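Local coordinates for putative periplasmic protein (PDB 3DUE) that is of unknown function but, as a periplasmic member of the PepSY-like, beta-lactamase-inhibitor-like family, possibly acts as an inhibitor, at residues S43-F48 with K53-K58; D79-Y84 with I114-Q119. All blocks are in the same frame, centred on the assembly; numbering follows the deposited sequence. Where two conformers were deposited one is given.

Overall arrangement
Both contacts belong to one antiparallel sheet of a PepSY-like fold, whose strands follow one another across it in chain order. Contact 1 pairs the neighbouring strands of a hairpin within the sheet; contact 2 lays helix 79-88 on strand 113-117, the last strand but one of the same sheet. They flank the middle of the chain, with their own centres 22 Å apart and their nearest atoms about 11 Å apart, so they do not touch. In sequence the hairpin is complete before the helix of contact 2 begins. A cacodylate ion, probably from the crystallisation liquor, sits about 4 Å from the side chain of K53 in contact 1.

Contact 1: S43-F48 with K53-K58; sequences SYDVIF and KLEFDK
Strands 43-48 and 53-56 run antiparallel as a beta hairpin, their axes 4.6 Å apart, with Y44-F56 and V46-L54 as hydrogen-bonded pairs. Each of these pairs makes two backbone bonds; V46 N reaches L54 O at 2.8 Å. The side chains of Y44, V46, L54 and F56 share one face of the sheet, and helix 15-24 packs on it through I21 and A17. Apolar V46, L54 and F56 suit this buried side, while Y44, at its margin, can send its hydroxyl to a water. The CZ corner of the F48 ring comes to 3.7 Å from the L54 CD1 methyl, and V46 CG2 meets the F56 ring at its edge.

D45, I47, K53 and E55 occupy the other face, where charge is tolerated. K53 NZ forms a salt bridge with D45 OD2 at 3.2 Å, meeting it on the anti side. The lysine chain, extended until a bend at its end (chi4 -51°), lays its methylenes beside I47 CG1 before NZ turns to the carboxylate. D45 and E55 lie side by side with OD2 and OE2 3.8 Å apart, a repulsion that K53 NZ probably eases; E55 OE1 bonds T63 OG1 on the next strand. At the hairpin's open end, a water bridges Y44 OH, at 2.8 Å, and K58 O, at 2.6 Å.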
loop_
_atom_site.group_PDB
_atom_site.type_symbol
_atom_site.label_atom_id
_atom_site.label_comp_id
_atom_site.label_asym_id
_atom_site.label_seq_id
_atom_site.Cartn_x
_atom_site.Cartn_y
_atom_site.Cartn_z
ATOM N N SER A 43 6.570 -2.587 -11.873
ATOM C CA SER A 43 5.928 -1.997 -10.725
ATOM C C SER A 43 6.310 -0.514 -10.683
ATOM O O SER A 43 7.293 -0.092 -11.294
ATOM C CB SER A 43 6.265 -2.706 -9.433
ATOM O OG SER A 43 7.648 -2.667 -9.168
ATOM N N TYR A 44 5.506 0.253 -9.961
ATOM C CA TYR A 44 5.678 1.685 -9.849
ATOM C C TYR A 44 5.723 2.041 -8.365
ATOM O O TYR A 44 5.004 1.418 -7.592
ATOM C CB TYR A 44 4.474 2.362 -10.517
ATOM C CG TYR A 44 4.375 2.046 -11.978
ATOM C CD1 TYR A 44 5.069 2.810 -12.912
ATOM C CD2 TYR A 44 3.597 0.981 -12.437
ATOM C CE1 TYR A 44 5.006 2.517 -14.223
ATOM C CE2 TYR A 44 3.505 0.690 -13.771
ATOM C CZ TYR A 44 4.231 1.458 -14.662
ATOM O OH TYR A 44 4.157 1.227 -16.012
ATOM N N ASP A 45 6.592 2.964 -7.982
ATOM C CA ASP A 45 6.701 3.400 -6.574
ATOM C C ASP A 45 6.629 4.902 -6.515
ATOM O O ASP A 45 7.163 5.571 -7.403
ATOM C CB ASP A 45 7.971 2.897 -5.913
ATOM C CG ASP A 45 8.043 1.355 -5.895
ATOM O OD1 ASP A 45 8.495 0.783 -6.887
ATOM O OD2 ASP A 45 7.656 0.727 -4.869
ATOM N N VAL A 46 5.877 5.409 -5.534
ATOM C CA VAL A 46 5.707 6.835 -5.296
ATOM C C VAL A 46 5.920 7.116 -3.810
ATOM O O VAL A 46 5.381 6.389 -2.961
ATOM C CB VAL A 46 4.303 7.311 -5.704
ATOM C CG1 VAL A 46 4.097 8.758 -5.334
ATOM C CG2 VAL A 46 4.142 7.137 -7.192
ATOM N N ILE A 47 6.770 8.095 -3.501
ATOM C CA ILE A 47 6.973 8.539 -2.130
ATOM C C ILE A 47 6.604 9.983 -2.098
ATOM O O ILE A 47 7.019 10.774 -2.986
ATOM C CB ILE A 47 8.408 8.354 -1.561
ATOM C CG1 ILE A 47 8.863 6.904 -1.714
ATOM C CG2 ILE A 47 8.403 8.773 -0.078
ATOM C CD1 ILE A 47 10.324 6.623 -1.316
ATOM N N PHE A 48 5.799 10.322 -1.095
ATOM C CA PHE A 48 5.370 11.694 -0.873
ATOM C C PHE A 48 6.385 12.420 0.000
ATOM O O PHE A 48 7.293 11.811 0.628
ATOM C CB PHE A 48 3.974 11.768 -0.236
ATOM C CG PHE A 48 2.890 11.083 -1.041
ATOM C CD1 PHE A 48 2.485 11.594 -2.278
ATOM C CD2 PHE A 48 2.241 9.961 -0.545
ATOM C CE1 PHE A 48 1.494 10.975 -3.018
ATOM C CE2 PHE A 48 1.266 9.322 -1.283
ATOM C CZ PHE A 48 0.857 9.845 -2.510
ATOM N N LYS A 53 4.469 6.180 1.356
ATOM C CA LYS A 53 4.878 5.507 0.122
ATOM C C LYS A 53 3.838 4.560 -0.413
ATOM O O LYS A 53 3.189 3.846 0.355
ATOM C CB LYS A 53 6.209 4.751 0.379
ATOM C CG LYS A 53 6.544 3.634 -0.614
ATOM C CD LYS A 53 7.901 3.065 -0.396
ATOM C CE LYS A 53 8.309 2.011 -1.503
ATOM N NZ LYS A 53 7.324 0.962 -1.733
ATOM N N LEU A 54 3.712 4.556 -1.743
ATOM C CA LEU A 54 2.797 3.685 -2.483
ATOM C C LEU A 54 3.633 2.870 -3.488
ATOM O O LEU A 54 4.604 3.404 -4.050
ATOM C CB LEU A 54 1.815 4.519 -3.282
ATOM C CG LEU A 54 1.045 5.553 -2.477
ATOM C CD1 LEU A 54 0.092 6.289 -3.347
ATOM C CD2 LEU A 54 0.326 4.823 -1.305
ATOM N N GLU A 55 3.240 1.615 -3.690
ATOM C CA GLU A 55 3.724 0.758 -4.767
ATOM C C GLU A 55 2.476 0.237 -5.504
ATOM O O GLU A 55 1.470 -0.136 -4.890
ATOM C CB GLU A 55 4.476 -0.455 -4.257
ATOM C CG GLU A 55 5.112 -1.328 -5.340
ATOM C CD GLU A 55 5.613 -2.643 -4.795
ATOM O OE1 GLU A 55 4.811 -3.364 -4.106
ATOM O OE2 GLU A 55 6.800 -2.966 -5.083
ATOM N N PHE A 56 2.596 0.139 -6.819
ATOM C CA PHE A 56 1.531 -0.312 -7.697
ATOM C C PHE A 56 2.061 -1.361 -8.619
ATOM O O PHE A 56 3.254 -1.340 -8.932
ATOM C CB PHE A 56 1.051 0.828 -8.584
ATOM C CG PHE A 56 0.537 2.045 -7.837
ATOM C CD1 PHE A 56 -0.776 2.094 -7.431
ATOM C CD2 PHE A 56 1.370 3.155 -7.591
ATOM C CE1 PHE A 56 -1.275 3.178 -6.797
ATOM C CE2 PHE A 56 0.896 4.240 -6.936
ATOM C CZ PHE A 56 -0.453 4.275 -6.553
ATOM N N ASP A 57 1.183 -2.248 -9.085
ATOM C CA ASP A 57 1.574 -3.299 -10.008
ATOM C C ASP A 57 1.608 -2.718 -11.408
ATOM O O ASP A 57 1.418 -1.506 -11.575
ATOM C CB ASP A 57 0.682 -4.546 -9.882
ATOM C CG ASP A 57 -0.766 -4.329 -10.351
ATOM O OD1 ASP A 57 -1.114 -3.308 -10.970
ATOM O OD2 ASP A 57 -1.564 -5.238 -10.090
ATOM N N LYS A 58 1.839 -3.572 -12.402
ATOM C CA LYS A 58 1.984 -3.136 -13.807
ATOM C C LYS A 58 0.735 -2.465 -14.401
ATOM O O LYS A 58 0.833 -1.769 -15.427
ATOM C CB LYS A 58 2.370 -4.315 -14.691
ATOM C CG LYS A 58 1.302 -5.379 -14.821
ATOM C CD LYS A 58 1.805 -6.588 -15.576
ATOM C CE LYS A 58 0.693 -7.632 -15.711
ATOM N NZ LYS A 58 1.065 -8.785 -16.616
HETATM O O HOH W 1 8.277 -1.611 -6.850
HETATM O O HOH W 2 2.985 -1.204 -16.730
HETATM O O HOH W 3 8.029 -1.124 -2.768
#

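Contact 2: D79-Y84 with I114-Q119; sequences DAIKKY and IKFDMQ
The hydrophobic core between helix 79-88 and the antiparallel sheet of this PepSY-like fold is built here from I81 and Y84 on the helix and I114 and F116 on strand 113-117. The axes of helix 79-84 and strand 114-117, roughly antiparallel but oblique, come within 10.8 Å of each other, a spacing bridged by large side chains. F116 is the centre of the contact. I81 CG1 stands over one face of its ring in a CH-pi contact, 3.8 Å from the centroid and only 9° off the normal. I114 CG2 lies against the opposite face, nearer the rim, so the flat ring is clamped between two branched aliphatic side chains.

The far edge of F116 is turned to Y84. With their planes at 90° and centroids 5.6 Å apart, the two rings form an offset edge-to-face pair, F116 presenting its edge to the face of the tyrosine. The tyrosine ring reaches toward the strand because its CG lies opposite the backbone N (chi1 -178°). V122 of the neighbouring strand touches both Y84 and F116, while F120 packs on I81, extending the apolar cluster. Y84 is partly exposed, so its ring can pack on F116 and I114 while the phenol suits a margin; its edge atom CE1 approaches the I114 CD1 methyl at 4.4 Å.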
loop_
_atom_site.group_PDB
_atom_site.type_symbol
_atom_site.label_atom_id
_atom_site.label_comp_id
_atom_site.label_asym_id
_atom_site.label_seq_id
_atom_site.Cartn_x
_atom_site.Cartn_y
_atom_site.Cartn_z
ATOM N N ASP A 79 -13.255 -4.098 3.603
ATOM C CA ASP A 79 -14.153 -4.129 4.759
ATOM C C ASP A 79 -13.909 -5.259 5.748
ATOM O O ASP A 79 -13.980 -5.040 6.957
ATOM C CB ASP A 79 -15.622 -4.164 4.308
ATOM C CG ASP A 79 -16.210 -2.774 4.123
ATOM O OD1 ASP A 79 -15.467 -1.792 3.863
ATOM O OD2 ASP A 79 -17.440 -2.652 4.262
ATOM N N ALA A 80 -13.660 -6.470 5.247
ATOM C CA ALA A 80 -13.417 -7.625 6.124
ATOM C C ALA A 80 -12.239 -7.381 7.076
ATOM O O ALA A 80 -12.251 -7.773 8.250
ATOM C CB ALA A 80 -13.173 -8.884 5.278
ATOM N N ILE A 81 -11.215 -6.730 6.551
ATOM C CA ILE A 81 -10.014 -6.414 7.325
ATOM C C ILE A 81 -10.308 -5.299 8.315
ATOM O O ILE A 81 -9.934 -5.383 9.483
ATOM C CB ILE A 81 -8.856 -6.041 6.386
ATOM C CG1 ILE A 81 -8.410 -7.292 5.566
ATOM C CG2 ILE A 81 -7.717 -5.403 7.210
ATOM C CD1 ILE A 81 -7.369 -7.071 4.561
ATOM N N LYS A 82 -10.950 -4.232 7.856
ATOM C CA LYS A 82 -11.350 -3.162 8.771
ATOM C C LYS A 82 -12.123 -3.680 9.951
ATOM O O LYS A 82 -11.865 -3.318 11.091
ATOM C CB LYS A 82 -12.202 -2.120 8.053
ATOM C CG LYS A 82 -11.362 -1.274 7.144
ATOM C CD LYS A 82 -12.025 0.061 6.781
ATOM C CE LYS A 82 -13.092 -0.074 5.745
ATOM N NZ LYS A 82 -13.272 1.220 5.007
ATOM N N LYS A 83 -13.104 -4.516 9.662
ATOM C CA LYS A 83 -13.970 -5.103 10.692
ATOM C C LYS A 83 -13.190 -5.964 11.686
ATOM O O LYS A 83 -13.404 -5.912 12.895
ATOM C CB LYS A 83 -15.058 -5.918 10.004
ATOM N N TYR A 84 -12.247 -6.744 11.182
ATOM C CA TYR A 84 -11.479 -7.613 12.044
ATOM C C TYR A 84 -10.593 -6.796 12.998
ATOM O O TYR A 84 -10.544 -7.078 14.188
ATOM C CB TYR A 84 -10.628 -8.572 11.210
ATOM C CG TYR A 84 -9.841 -9.524 12.048
ATOM C CD1 TYR A 84 -8.584 -9.169 12.551
ATOM C CD2 TYR A 84 -10.352 -10.768 12.377
ATOM C CE1 TYR A 84 -7.865 -10.028 13.318
ATOM C CE2 TYR A 84 -9.636 -11.618 13.163
ATOM C CZ TYR A 84 -8.391 -11.243 13.621
ATOM O OH TYR A 84 -7.687 -12.106 14.400
ATOM N N ILE A 114 -0.695 -8.734 10.881
ATOM C CA ILE A 114 -1.667 -9.746 10.582
ATOM C C ILE A 114 -1.682 -10.039 9.064
ATOM O O ILE A 114 -1.723 -9.108 8.225
ATOM C CB ILE A 114 -3.094 -9.276 11.004
ATOM C CG1 ILE A 114 -3.114 -8.762 12.462
ATOM C CG2 ILE A 114 -4.118 -10.414 10.775
ATOM C CD1 ILE A 114 -4.176 -7.729 12.723
ATOM N N LYS A 115 -1.648 -11.336 8.744
ATOM C CA LYS A 115 -1.707 -11.835 7.393
ATOM C C LYS A 115 -3.077 -12.460 7.133
ATOM O O LYS A 115 -3.520 -13.349 7.869
ATOM C CB LYS A 115 -0.648 -12.911 7.180
ATOM C CG LYS A 115 -0.527 -13.380 5.733
ATOM C CD LYS A 115 0.436 -14.592 5.653
ATOM C CE LYS A 115 0.789 -14.966 4.206
ATOM N NZ LYS A 115 1.566 -16.277 4.143
ATOM N N PHE A 116 -3.716 -12.030 6.058
ATOM C CA PHE A 116 -5.006 -12.560 5.646
ATOM C C PHE A 116 -4.832 -13.120 4.241
ATOM O O PHE A 116 -4.103 -12.513 3.444
ATOM C CB PHE A 116 -6.025 -11.436 5.478
ATOM C CG PHE A 116 -6.324 -10.625 6.709
ATOM C CD1 PHE A 116 -5.561 -9.477 7.035
ATOM C CD2 PHE A 116 -7.423 -10.918 7.481
ATOM C CE1 PHE A 116 -5.892 -8.702 8.149
ATOM C CE2 PHE A 116 -7.752 -10.133 8.610
ATOM C CZ PHE A 116 -6.984 -9.034 8.933
ATOM N N ASP A 117 -5.521 -14.216 3.907
ATOM C CA ASP A 117 -5.531 -14.699 2.509
ATOM C C ASP A 117 -6.600 -13.883 1.777
ATOM O O ASP A 117 -7.217 -13.009 2.368
ATOM C CB ASP A 117 -5.745 -16.217 2.389
ATOM C CG ASP A 117 -7.092 -16.683 2.898
ATOM O OD1 ASP A 117 -7.998 -15.832 3.056
ATOM O OD2 ASP A 117 -7.258 -17.914 3.111
HETATM N N MSE A 118 -6.852 -14.189 0.503
HETATM C CA MSE A 118 -7.802 -13.380 -0.303
HETATM C C MSE A 118 -9.252 -13.481 0.151
HETATM O O MSE A 118 -10.103 -12.640 -0.196
HETATM C CB MSE A 118 -7.693 -13.761 -1.779
HETATM C CG MSE A 118 -6.420 -13.297 -2.471
HETATM SE SE MSE A 118 -6.329 -11.374 -2.577
HETATM C CE MSE A 118 -4.871 -10.975 -1.392
ATOM N N GLN A 119 -9.526 -14.509 0.935
ATOM C CA GLN A 119 -10.859 -14.710 1.492
ATOM C C GLN A 119 -10.925 -14.194 2.917
ATOM O O GLN A 119 -11.921 -14.377 3.619
ATOM C CB GLN A 119 -11.261 -16.183 1.403
ATOM C CG GLN A 119 -11.386 -16.638 -0.032
ATOM C CD GLN A 119 -12.451 -15.863 -0.810
ATOM O OE1 GLN A 119 -13.608 -15.708 -0.364
ATOM N NE2 GLN A 119 -12.066 -15.388 -1.996
#